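Local coordinates for protein peroxiredoxin (Clostridioides difficile, PDB 6TSB) that carries, in this C-terminal glycoside hydrolase family 18 domain of a spore coat protein, the chitinase half of a bifunctional peroxiredoxin-chitinase, the whole protein probably also reducing peroxides, at residues A[180-186]-A[239-244]. Numbering follows the deposited sequence.
Sequences TGDRGYI and AMVRNL
Met-240 of the helix 237-246 lies along the backbone of Gly-181. CB sits 3.6 Å from Gly-181 CA, and CG stays against the same residue, touching its CA and carbonyl carbon. The chain, extended beyond CG (chi2 -166°), brings SD close to Gly-181 N, which donates a weak hydrogen bond to it over 3.4 Å. CE goes one residue further and comes to rest near CB of Asp-182. The two backbones are only 3.8 Å apart between Gly-181 CA and Met-240 CA, an approach made possible by the lack of a side chain at the glycine.

The other end of Gly-181 is held by Asn-243, one turn along: its ND2 donates a hydrogen bond to Gly-181 O (3.1 Å), with the acceptor lying in the plane of the amide and the donor tilted 16° from the carbonyl plane. Leu-244 adds CG, 3.8 Å from Gly-181 CA. Ile-186 touches the stem of the asparagine, CD1 3.4 Å from Asn-243 CB, the two side chains crossing at about a right angle.

The loop then turns into helix 183-188, with Asp-182 as N-cap: Tyr-185 N donates to its OD1 on the syn side, though 33° out of the carboxylate plane. In the TIM barrel of this chitinase domain, the contact joins the loop leaving strand 174-179 to the helix that precedes strand 254-264, while Met-240 and Leu-244 also pack on strand 201-204, which lies between those two strands in the barrel sheet. Gly-181 thus has both backbone polar groups taken by side chains of one helix, N by a soft sulfur and O by a firmer amide donor, which probably helps to set the orientation of the peptides flanking Gly-181, just ahead of the capped helix.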
loop_
_atom_site.group_PDB
_atom_site.type_symbol
_atom_site.label_atom_id
_atom_site.label_comp_id
_atom_site.label_asym_id
_atom_site.label_seq_id
_atom_site.Cartn_x
_atom_site.Cartn_y
_atom_site.Cartn_z
ATOM N N THR A 180 7.990 3.494 -30.156
ATOM C CA THR A 180 6.731 3.662 -29.405
ATOM C C THR A 180 5.618 3.017 -30.219
ATOM O O THR A 180 5.894 2.531 -31.345
ATOM C CB THR A 180 6.476 5.138 -29.108
ATOM O OG1 THR A 180 6.115 5.739 -30.347
ATOM C CG2 THR A 180 7.681 5.827 -28.506
ATOM N N GLY A 181 4.425 2.958 -29.634
ATOM C CA GLY A 181 3.233 2.379 -30.268
ATOM C C GLY A 181 2.215 3.460 -30.548
ATOM O O GLY A 181 1.062 3.104 -30.830
ATOM N N ASP A 182 2.593 4.732 -30.445
ATOM C CA ASP A 182 1.613 5.831 -30.643
ATOM C C ASP A 182 1.343 5.993 -32.148
ATOM O O ASP A 182 2.079 5.371 -32.960
ATOM C CB ASP A 182 2.032 7.100 -29.902
ATOM C CG ASP A 182 3.069 7.968 -30.585
ATOM O OD1 ASP A 182 3.687 7.506 -31.550
ATOM O OD2 ASP A 182 3.237 9.113 -30.138
ATOM N N ARG A 183 0.297 6.758 -32.480
ATOM C CA ARG A 183 -0.280 6.889 -33.846
ATOM C C ARG A 183 0.774 7.506 -34.768
ATOM O O ARG A 183 1.028 6.922 -35.818
ATOM C CB ARG A 183 -1.554 7.750 -33.830
ATOM C CG ARG A 183 -2.753 7.115 -33.130
ATOM C CD ARG A 183 -3.639 6.148 -33.923
ATOM N NE ARG A 183 -4.587 5.453 -33.051
ATOM C CZ ARG A 183 -5.665 5.999 -32.479
ATOM N NH1 ARG A 183 -5.977 7.268 -32.684
ATOM N NH2 ARG A 183 -6.435 5.267 -31.693
ATOM N N GLY A 184 1.321 8.657 -34.376
ATOM C CA GLY A 184 2.431 9.347 -35.055
ATOM C C GLY A 184 3.541 8.397 -35.483
ATOM O O GLY A 184 3.992 8.534 -36.634
ATOM N N TYR A 185 3.988 7.483 -34.608
ATOM C CA TYR A 185 5.118 6.556 -34.893
ATOM C C TYR A 185 4.649 5.545 -35.954
ATOM O O TYR A 185 5.425 5.201 -36.872
ATOM C CB TYR A 185 5.686 5.891 -33.621
ATOM C CG TYR A 185 6.900 5.013 -33.859
ATOM C CD1 TYR A 185 6.756 3.719 -34.335
ATOM C CD2 TYR A 185 8.199 5.471 -33.647
ATOM C CE1 TYR A 185 7.854 2.917 -34.602
ATOM C CE2 TYR A 185 9.311 4.670 -33.900
ATOM C CZ TYR A 185 9.134 3.402 -34.400
ATOM O OH TYR A 185 10.186 2.594 -34.681
ATOM N N ILE A 186 3.415 5.063 -35.870
ATOM C CA ILE A 186 2.966 3.991 -36.801
ATOM C C ILE A 186 2.802 4.552 -38.218
ATOM O O ILE A 186 3.110 3.792 -39.177
ATOM C CB ILE A 186 1.711 3.290 -36.278
ATOM C CG1 ILE A 186 2.089 2.436 -35.067
ATOM C CG2 ILE A 186 1.049 2.456 -37.377
ATOM C CD1 ILE A 186 1.074 2.459 -33.986
ATOM N N ALA A 239 -2.796 0.485 -25.329
ATOM C CA ALA A 239 -3.094 1.101 -26.642
ATOM C C ALA A 239 -1.855 1.039 -27.573
ATOM O O ALA A 239 -2.048 0.973 -28.811
ATOM C CB ALA A 239 -3.591 2.515 -26.437
ATOM N N MET A 240 -0.625 1.067 -27.030
ATOM C CA MET A 240 0.620 1.009 -27.848
ATOM C C MET A 240 0.832 -0.419 -28.306
ATOM O O MET A 240 1.132 -0.626 -29.508
ATOM C CB MET A 240 1.850 1.490 -27.082
ATOM C CG MET A 240 1.871 2.975 -26.997
ATOM S SD MET A 240 3.471 3.598 -26.458
ATOM C CE MET A 240 3.038 5.333 -26.419
ATOM N N VAL A 241 0.575 -1.381 -27.430
ATOM C CA VAL A 241 0.667 -2.812 -27.832
ATOM C C VAL A 241 -0.396 -3.132 -28.896
ATOM O O VAL A 241 -0.079 -3.841 -29.859
ATOM C CB VAL A 241 0.520 -3.729 -26.624
ATOM C CG1 VAL A 241 0.693 -5.176 -27.039
ATOM C CG2 VAL A 241 1.495 -3.336 -25.532
ATOM N N ARG A 242 -1.623 -2.645 -28.722
ATOM C CA ARG A 242 -2.735 -2.940 -29.668
ATOM C C ARG A 242 -2.460 -2.227 -31.001
ATOM O O ARG A 242 -2.627 -2.880 -32.035
ATOM C CB ARG A 242 -4.096 -2.522 -29.089
ATOM C CG ARG A 242 -4.518 -3.285 -27.836
ATOM C CD ARG A 242 -4.309 -4.797 -27.890
ATOM N NE ARG A 242 -4.692 -5.392 -26.621
ATOM C CZ ARG A 242 -4.447 -6.641 -26.255
ATOM N NH1 ARG A 242 -3.797 -7.464 -27.070
ATOM N NH2 ARG A 242 -4.846 -7.051 -25.053
ATOM N N ASN A 243 -2.075 -0.940 -30.967
ATOM C CA ASN A 243 -1.702 -0.171 -32.178
ATOM C C ASN A 243 -0.629 -0.925 -32.973
ATOM O O ASN A 243 -0.812 -1.107 -34.206
ATOM C CB ASN A 243 -1.253 1.233 -31.801
ATOM C CG ASN A 243 -2.388 2.114 -31.342
ATOM O OD1 ASN A 243 -3.570 1.824 -31.564
ATOM N ND2 ASN A 243 -2.029 3.233 -30.747
ATOM N N LEU A 244 0.444 -1.388 -32.318
ATOM C CA LEU A 244 1.524 -2.130 -33.024
ATOM C C LEU A 244 0.970 -3.441 -33.590
ATOM O O LEU A 244 1.391 -3.831 -34.702
ATOM C CB LEU A 244 2.706 -2.394 -32.089
ATOM C CG LEU A 244 3.536 -1.165 -31.726
ATOM C CD1 LEU A 244 4.467 -1.480 -30.585
ATOM C CD2 LEU A 244 4.338 -0.644 -32.908
#